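Local coordinates for protein transcriptional regulator, TetR family (Agrobacterium tumefaciens, PDB 3C2B) that probably binds regulatory DNA as a dimeric transcription factor of the TetR family, using an N-terminal helix-turn-helix domain, at residues R26-G31 against L110-L115; D82-P87 against I147-R152. All coordinates share one frame; numbering follows the deposited sequence.

Two long-range contacts lie on opposite sides of the centre of this all-helical TetR-family chain. Contact 1 joins helix 15-31, in the DNA-binding part, to helix 107-120 of the C-terminal part. Contact 2 lies within the C-terminal part, where the approach to helix 86-104 meets the end of helix 137-152. Their centres are 37 Å apart and their nearest atoms about 20 Å, so neither touches the other. Helices 86-104 and 107-120 follow each other in the chain and so connect the two sites. Contact 1 also lies near the second subunit, whereas no other chain touches contact 2.

Contact 1. Residues R26-G31 against L110-L115; sequences RLLVEG and LALNRL
At the junction between the DNA-binding helices and the C-terminal part, helix 15-31 packs across helix 107-120, with Leu-28 inserted against Ala-111, Leu-112 and Leu-115. The axes of the two short segments cross at 82° with a closest approach of 9.0 Å, consistent with the small Ala-111 at the crossing. Leu-28 supplies most of the contact through one methyl group: its CD1 packs closely, without bonding, on the helix backbone at O of Ala-111 (3.1 Å), lies 3.5 Å from CB of Ala-111 and 3.9 Å from CD2 of Leu-112, and reaches CB of Leu-115. The other branch, CD2, meets CD1 of Leu-115 at 4.2 Å, the side chains crossing at about a right angle. In Val-29, chi1 of 175° sets CG1 anti to the backbone N and leaves CG2 beside that N, where it meets CB of Ala-111 at 3.9 Å. No hydrogen bond joins the two segments directly; a water donates to O of Leu-28 at 2.8 Å and accepts a weak bond from NH1 of Arg-114, whose NE and NH2 bond to the backbone oxygens of Leu-181 and Met-180. Met-66 and Leu-63 of helix 59-71 extend the apolar cluster, and Val-29 packs on Arg-122 of the second subunit. Such a buried, nearly perpendicular crossing joins the DNA-binding and C-terminal parts of a TetR-type fold.

Contact 2. Residues D82-P87 against I147-R152; sequences DRVSAP and IEAGRR
The extended chain at Arg-83 and Val-84 runs past the last turn of helix 137-152, with CA of Arg-83 5.4 Å from CA of Ala-149, before Ser-85 takes the N-cap position of helix 86-104. The backbone oxygen of Asp-82 lies over this turn, 3.9 Å from CA of Ala-149. Val-84 turns its side chain toward helix 137-152, and CG2 rests 4.0 Å from O of Ala-149 and 4.4 Å from its CB. Ser-153, just beyond, ties both sides together through hydrogen bonds between its OG and both N of Val-84 and O of Ala-149. On the outer side, Arg-152, its chain bent at chi3 (-138°), reaches back over Asp-82. Carboxylate and guanidinium stack with planes 24° apart, CG of Asp-82 over one guanidinium face and offset toward its rim, but OD2 stays 4.2 Å from NE of Arg-152 and well out of that plane, so the attraction is one of charge alone. Within the helix, Arg-151 grips Glu-148 side-on: NE bonds to OE1, while NH2 meets the syn lone pair of OE2 at 2.6 Å with an N-H...O angle of 167°. That OE2 also forms a salt bridge with NE of Arg-152, again out of its plane. The guanidinium of Arg-152, between Asp-82 and Glu-148, would probably favour the ionised form of both carboxylates, while Ser-153 OG links the backbones of Val-84 and Ala-149.

Contact 1. Residues R26-G31 against L110-L115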
ATOM      1  N   ARG A  26       0.420 -22.511  -4.147  1.00 61.37           N
ATOM      2  CA  ARG A  26       1.386 -22.597  -5.244  1.00 61.69           C
ATOM      3  C   ARG A  26       0.843 -22.019  -6.562  1.00 61.23           C
ATOM      4  O   ARG A  26       1.509 -21.192  -7.186  1.00 60.53           O
ATOM      5  CB  ARG A  26       1.848 -24.050  -5.435  1.00 62.06           C
ATOM      6  CG  ARG A  26       2.580 -24.343  -6.754  1.00 64.46           C
ATOM      7  CD  ARG A  26       3.536 -25.539  -6.627  1.00 68.03           C
ATOM      8  NE  ARG A  26       4.719 -25.192  -5.821  1.00 71.09           N
ATOM      9  CZ  ARG A  26       5.669 -26.047  -5.428  1.00 72.68           C
ATOM     10  NH1 ARG A  26       5.615 -27.340  -5.754  1.00 73.31           N
ATOM     11  NH2 ARG A  26       6.684 -25.602  -4.694  1.00 72.91           N
ATOM     12  N   LEU A  27      -0.347 -22.463  -6.981  1.00 60.78           N
ATOM     13  CA  LEU A  27      -0.956 -21.982  -8.239  1.00 61.04           C
ATOM     14  C   LEU A  27      -1.109 -20.473  -8.214  1.00 60.16           C
ATOM     15  O   LEU A  27      -0.866 -19.783  -9.204  1.00 60.38           O
ATOM     16  CB  LEU A  27      -2.335 -22.611  -8.473  1.00 60.64           C
ATOM     17  CG  LEU A  27      -2.432 -24.004  -9.105  1.00 63.40           C
ATOM     18  CD1 LEU A  27      -3.873 -24.505  -9.008  1.00 63.60           C
ATOM     19  CD2 LEU A  27      -1.951 -24.020 -10.569  1.00 63.22           C
ATOM     20  N   LEU A  28      -1.499 -19.970  -7.053  1.00 59.68           N
ATOM     21  CA  LEU A  28      -1.790 -18.567  -6.857  1.00 58.87           C
ATOM     22  C   LEU A  28      -0.541 -17.671  -7.007  1.00 58.31           C
ATOM     23  O   LEU A  28      -0.588 -16.644  -7.686  1.00 57.57           O
ATOM     24  CB  LEU A  28      -2.437 -18.409  -5.472  1.00 59.75           C
ATOM     25  CG  LEU A  28      -3.561 -17.406  -5.130  1.00 57.53           C
ATOM     26  CD1 LEU A  28      -3.114 -16.497  -4.058  1.00 58.34           C
ATOM     27  CD2 LEU A  28      -4.181 -16.679  -6.318  1.00 56.39           C
ATOM     28  N   VAL A  29       0.562 -18.065  -6.369  1.00 57.35           N
ATOM     29  CA  VAL A  29       1.840 -17.347  -6.487  1.00 56.89           C
ATOM     30  C   VAL A  29       2.291 -17.328  -7.958  1.00 56.76           C
ATOM     31  O   VAL A  29       2.714 -16.305  -8.492  1.00 56.48           O
ATOM     32  CB  VAL A  29       2.940 -17.986  -5.588  1.00 56.90           C
ATOM     33  CG1 VAL A  29       4.325 -17.317  -5.807  1.00 53.11           C
ATOM     34  CG2 VAL A  29       2.518 -17.964  -4.092  1.00 57.13           C
ATOM     35  N   GLU A  30       2.177 -18.478  -8.603  1.00 56.83           N
ATOM     36  CA  GLU A  30       2.710 -18.666  -9.961  1.00 57.10           C
ATOM     37  C   GLU A  30       1.904 -17.969 -11.089  1.00 56.71           C
ATOM     38  O   GLU A  30       2.482 -17.324 -11.973  1.00 55.68           O
ATOM     39  CB  GLU A  30       2.915 -20.160 -10.213  1.00 56.99           C
ATOM     40  CG  GLU A  30       3.963 -20.706  -9.239  1.00 59.26           C
ATOM     41  CD  GLU A  30       4.265 -22.176  -9.391  1.00 61.37           C
ATOM     42  OE1 GLU A  30       3.628 -22.859 -10.223  1.00 62.11           O
ATOM     43  OE2 GLU A  30       5.157 -22.658  -8.661  1.00 63.35           O
ATOM     44  N   GLY A  31       0.578 -18.073 -11.031  1.00 56.63           N
ATOM     45  CA  GLY A  31      -0.268 -17.493 -12.057  1.00 57.08           C
ATOM     46  C   GLY A  31      -1.331 -16.498 -11.617  1.00 57.58           C
ATOM     47  O   GLY A  31      -2.145 -16.090 -12.430  1.00 58.07           O
ATOM     48  N   LEU A 110       1.956 -11.893  -0.600  1.00 41.76           N
ATOM     49  CA  LEU A 110       1.600 -11.016  -1.737  1.00 42.06           C
ATOM     50  C   LEU A 110       0.467 -11.592  -2.564  1.00 41.75           C
ATOM     51  O   LEU A 110      -0.454 -10.876  -2.933  1.00 41.93           O
ATOM     52  CB  LEU A 110       2.797 -10.732  -2.641  1.00 41.71           C
ATOM     53  CG  LEU A 110       3.848  -9.800  -2.042  1.00 40.06           C
ATOM     54  CD1 LEU A 110       5.154  -9.957  -2.850  1.00 42.17           C
ATOM     55  CD2 LEU A 110       3.394  -8.332  -1.968  1.00 39.61           C
ATOM     56  N   ALA A 111       0.546 -12.894  -2.847  1.00 41.62           N
ATOM     57  CA  ALA A 111      -0.420 -13.579  -3.703  1.00 42.05           C
ATOM     58  C   ALA A 111      -1.795 -13.634  -3.017  1.00 42.14           C
ATOM     59  O   ALA A 111      -2.815 -13.388  -3.667  1.00 42.89           O
ATOM     60  CB  ALA A 111       0.064 -14.960  -4.006  1.00 40.56           C
ATOM     61  N   LEU A 112      -1.840 -13.870  -1.705  1.00 40.63           N
ATOM     62  CA  LEU A 112      -3.141 -13.868  -1.032  1.00 41.54           C
ATOM     63  C   LEU A 112      -3.778 -12.467  -0.975  1.00 41.27           C
ATOM     64  O   LEU A 112      -4.983 -12.299  -1.226  1.00 40.68           O
ATOM     65  CB  LEU A 112      -3.033 -14.498   0.360  1.00 41.74           C
ATOM     66  CG  LEU A 112      -2.754 -15.993   0.193  1.00 44.33           C
ATOM     67  CD1 LEU A 112      -2.163 -16.547   1.495  1.00 43.26           C
ATOM     68  CD2 LEU A 112      -4.002 -16.808  -0.291  1.00 44.00           C
ATOM     69  N   ASN A 113      -2.950 -11.475  -0.665  1.00 41.20           N
ATOM     70  CA  ASN A 113      -3.372 -10.077  -0.739  1.00 42.46           C
ATOM     71  C   ASN A 113      -3.857  -9.666  -2.114  1.00 42.32           C
ATOM     72  O   ASN A 113      -4.939  -9.081  -2.218  1.00 43.73           O
ATOM     73  CB  ASN A 113      -2.283  -9.131  -0.204  1.00 41.91           C
ATOM     74  CG  ASN A 113      -2.322  -9.047   1.313  1.00 43.32           C
ATOM     75  OD1 ASN A 113      -3.186  -8.385   1.861  1.00 45.83           O
ATOM     76  ND2 ASN A 113      -1.428  -9.768   1.988  1.00 40.54           N
ATOM     77  N   ARG A 114      -3.107 -10.004  -3.165  1.00 41.74           N
ATOM     78  CA  ARG A 114      -3.580  -9.809  -4.534  1.00 42.21           C
ATOM     79  C   ARG A 114      -4.932 -10.464  -4.748  1.00 42.24           C
ATOM     80  O   ARG A 114      -5.825  -9.870  -5.335  1.00 42.89           O
ATOM     81  CB  ARG A 114      -2.610 -10.409  -5.548  1.00 42.97           C
ATOM     82  CG  ARG A 114      -1.302  -9.659  -5.647  1.00 43.62           C
ATOM     83  CD  ARG A 114      -0.322 -10.351  -6.591  1.00 41.87           C
ATOM     84  NE  ARG A 114       0.940  -9.606  -6.597  1.00 44.09           N
ATOM     85  CZ  ARG A 114       2.121 -10.186  -6.409  1.00 42.63           C
ATOM     86  NH1 ARG A 114       2.206 -11.518  -6.268  1.00 43.58           N
ATOM     87  NH2 ARG A 114       3.207  -9.452  -6.384  1.00 40.62           N
ATOM     88  N   LEU A 115      -5.085 -11.699  -4.275  1.00 42.93           N
ATOM     89  CA  LEU A 115      -6.340 -12.438  -4.499  1.00 42.78           C
ATOM     90  C   LEU A 115      -7.520 -11.693  -3.857  1.00 42.13           C
ATOM     91  O   LEU A 115      -8.518 -11.422  -4.529  1.00 42.07           O
ATOM     92  CB  LEU A 115      -6.234 -13.858  -3.945  1.00 42.77           C
ATOM     93  CG  LEU A 115      -7.546 -14.631  -3.932  1.00 44.79           C
ATOM     94  CD1 LEU A 115      -7.853 -14.996  -5.336  1.00 42.19           C
ATOM     95  CD2 LEU A 115      -7.448 -15.864  -3.047  1.00 46.72           C
TER
HETATM   96  O   HOH W   1      -0.007 -13.915  -7.181  1.00 40.13           O

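Contact 2. Residues D82-P87 against I147-R152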
ATOM      1  N   ASP A  82       8.345  -6.983  29.649  1.00 68.04           N
ATOM      2  CA  ASP A  82       7.794  -5.863  30.414  1.00 67.02           C
ATOM      3  C   ASP A  82       8.654  -4.604  30.273  1.00 65.70           C
ATOM      4  O   ASP A  82       8.137  -3.535  29.949  1.00 65.64           O
ATOM      5  CB  ASP A  82       7.615  -6.257  31.883  1.00 67.53           C
ATOM      6  CG  ASP A  82       6.424  -5.559  32.548  1.00 69.02           C
ATOM      7  OD1 ASP A  82       5.323  -6.167  32.603  1.00 68.97           O
ATOM      8  OD2 ASP A  82       6.597  -4.408  33.027  1.00 70.60           O
ATOM      9  N   ARG A  83       9.966  -4.737  30.478  1.00 63.84           N
ATOM     10  CA  ARG A  83      10.854  -3.574  30.437  1.00 61.68           C
ATOM     11  C   ARG A  83      12.158  -3.763  29.649  1.00 59.69           C
ATOM     12  O   ARG A  83      12.687  -4.876  29.553  1.00 59.55           O
ATOM     13  CB  ARG A  83      11.114  -3.058  31.845  1.00 61.76           C
ATOM     14  CG  ARG A  83       9.912  -2.316  32.439  1.00 63.11           C
ATOM     15  CD  ARG A  83      10.311  -1.389  33.581  1.00 64.71           C
ATOM     16  NE  ARG A  83      11.445  -0.547  33.185  1.00 66.14           N
ATOM     17  CZ  ARG A  83      11.705   0.670  33.657  1.00 65.61           C
ATOM     18  NH1 ARG A  83      12.773   1.318  33.211  1.00 65.26           N
ATOM     19  NH2 ARG A  83      10.900   1.253  34.543  1.00 64.41           N
ATOM     20  N   VAL A  84      12.660  -2.665  29.080  1.00 56.67           N
ATOM     21  CA  VAL A  84      13.834  -2.709  28.200  1.00 54.36           C
ATOM     22  C   VAL A  84      14.783  -1.552  28.466  1.00 53.15           C
ATOM     23  O   VAL A  84      14.377  -0.529  29.001  1.00 52.47           O
ATOM     24  CB  VAL A  84      13.437  -2.664  26.674  1.00 54.08           C
ATOM     25  CG1 VAL A  84      12.824  -3.983  26.209  1.00 53.35           C
ATOM     26  CG2 VAL A  84      12.503  -1.519  26.404  1.00 53.47           C
ATOM     27  N   SER A  85      16.044  -1.726  28.087  1.00 52.28           N
ATOM     28  CA  SER A  85      17.003  -0.628  28.025  1.00 52.25           C
ATOM     29  C   SER A  85      16.798   0.073  26.689  1.00 52.01           C
ATOM     30  O   SER A  85      16.138  -0.476  25.792  1.00 51.20           O
ATOM     31  CB  SER A  85      18.421  -1.165  28.058  1.00 52.53           C
ATOM     32  OG  SER A  85      18.644  -2.052  26.962  1.00 53.95           O
ATOM     33  N   ALA A  86      17.383   1.263  26.549  1.00 51.61           N
ATOM     34  CA  ALA A  86      17.292   2.020  25.324  1.00 51.21           C
ATOM     35  C   ALA A  86      17.918   1.296  24.109  1.00 51.37           C
ATOM     36  O   ALA A  86      17.282   1.230  23.054  1.00 51.14           O
ATOM     37  CB  ALA A  86      17.836   3.446  25.500  1.00 50.80           C
ATOM     38  N   PRO A  87      19.156   0.745  24.248  1.00 51.70           N
ATOM     39  CA  PRO A  87      19.733  -0.080  23.147  1.00 51.03           C
ATOM     40  C   PRO A  87      18.877  -1.304  22.774  1.00 50.62           C
ATOM     41  O   PRO A  87      18.758  -1.613  21.596  1.00 50.19           O
ATOM     42  CB  PRO A  87      21.067  -0.586  23.722  1.00 51.04           C
ATOM     43  CG  PRO A  87      21.340   0.244  24.940  1.00 51.03           C
ATOM     44  CD  PRO A  87      20.068   0.853  25.411  1.00 51.49           C
ATOM     45  N   ILE A 147       6.125  -1.033  21.593  1.00 48.12           N
ATOM     46  CA  ILE A 147       5.843   0.360  21.783  1.00 47.17           C
ATOM     47  C   ILE A 147       5.418   0.593  23.231  1.00 48.06           C
ATOM     48  O   ILE A 147       5.829   1.576  23.857  1.00 48.40           O
ATOM     49  CB  ILE A 147       4.790   0.836  20.749  1.00 46.94           C
ATOM     50  CG1 ILE A 147       5.383   0.774  19.322  1.00 46.08           C
ATOM     51  CG2 ILE A 147       4.318   2.263  21.032  1.00 46.59           C
ATOM     52  CD1 ILE A 147       4.417   1.327  18.217  1.00 45.37           C
ATOM     53  N   GLU A 148       4.608  -0.309  23.770  1.00 48.82           N
ATOM     54  CA  GLU A 148       4.246  -0.263  25.186  1.00 49.64           C
ATOM     55  C   GLU A 148       5.471  -0.424  26.108  1.00 50.15           C
ATOM     56  O   GLU A 148       5.652   0.362  27.036  1.00 49.80           O
ATOM     57  CB  GLU A 148       3.150  -1.305  25.470  1.00 49.96           C
ATOM     58  CG  GLU A 148       2.544  -1.283  26.854  1.00 53.15           C
ATOM     59  CD  GLU A 148       2.332   0.114  27.398  1.00 55.21           C
ATOM     60  OE1 GLU A 148       2.046   1.050  26.629  1.00 58.52           O
ATOM     61  OE2 GLU A 148       2.426   0.260  28.623  1.00 58.31           O
ATOM     62  N   ALA A 149       6.308  -1.426  25.849  1.00 50.69           N
ATOM     63  CA  ALA A 149       7.581  -1.592  26.585  1.00 52.14           C
ATOM     64  C   ALA A 149       8.478  -0.331  26.564  1.00 53.42           C
ATOM     65  O   ALA A 149       9.021   0.040  27.609  1.00 53.60           O
ATOM     66  CB  ALA A 149       8.358  -2.794  26.054  1.00 52.41           C
ATOM     67  N   GLY A 150       8.616   0.307  25.386  1.00 53.50           N
ATOM     68  CA  GLY A 150       9.290   1.590  25.247  1.00 55.22           C
ATOM     69  C   GLY A 150       8.692   2.730  26.060  1.00 56.83           C
ATOM     70  O   GLY A 150       9.420   3.477  26.738  1.00 57.03           O
ATOM     71  N   ARG A 151       7.371   2.868  26.012  1.00 57.66           N
ATOM     72  CA  ARG A 151       6.657   3.838  26.866  1.00 58.81           C
ATOM     73  C   ARG A 151       6.901   3.558  28.368  1.00 59.51           C
ATOM     74  O   ARG A 151       7.323   4.445  29.095  1.00 59.70           O
ATOM     75  CB  ARG A 151       5.149   3.776  26.598  1.00 58.07           C
ATOM     76  CG  ARG A 151       4.370   4.996  27.069  1.00 59.16           C
ATOM     77  CD  ARG A 151       2.887   4.663  27.191  1.00 59.86           C
ATOM     78  NE  ARG A 151       2.704   3.505  28.067  1.00 61.67           N
ATOM     79  CZ  ARG A 151       2.810   3.545  29.399  1.00 62.28           C
ATOM     80  NH1 ARG A 151       3.081   4.679  30.043  1.00 60.80           N
ATOM     81  NH2 ARG A 151       2.657   2.434  30.095  1.00 63.90           N
ATOM     82  N   ARG A 152       6.626   2.327  28.819  1.00 60.05           N
ATOM     83  CA  ARG A 152       6.805   1.959  30.238  1.00 61.11           C
ATOM     84  C   ARG A 152       8.187   2.327  30.768  1.00 61.47           C
ATOM     85  O   ARG A 152       8.343   2.670  31.954  1.00 61.81           O
ATOM     86  CB  ARG A 152       6.631   0.465  30.439  1.00 61.09           C
ATOM     87  CG  ARG A 152       5.230   0.006  30.456  1.00 62.08           C
ATOM     88  CD  ARG A 152       5.132  -1.351  31.128  1.00 65.13           C
ATOM     89  NE  ARG A 152       4.228  -2.216  30.380  1.00 67.07           N
ATOM     90  CZ  ARG A 152       4.622  -3.052  29.416  1.00 69.25           C
ATOM     91  NH1 ARG A 152       5.908  -3.168  29.101  1.00 69.36           N
ATOM     92  NH2 ARG A 152       3.734  -3.797  28.774  1.00 69.38           N
TER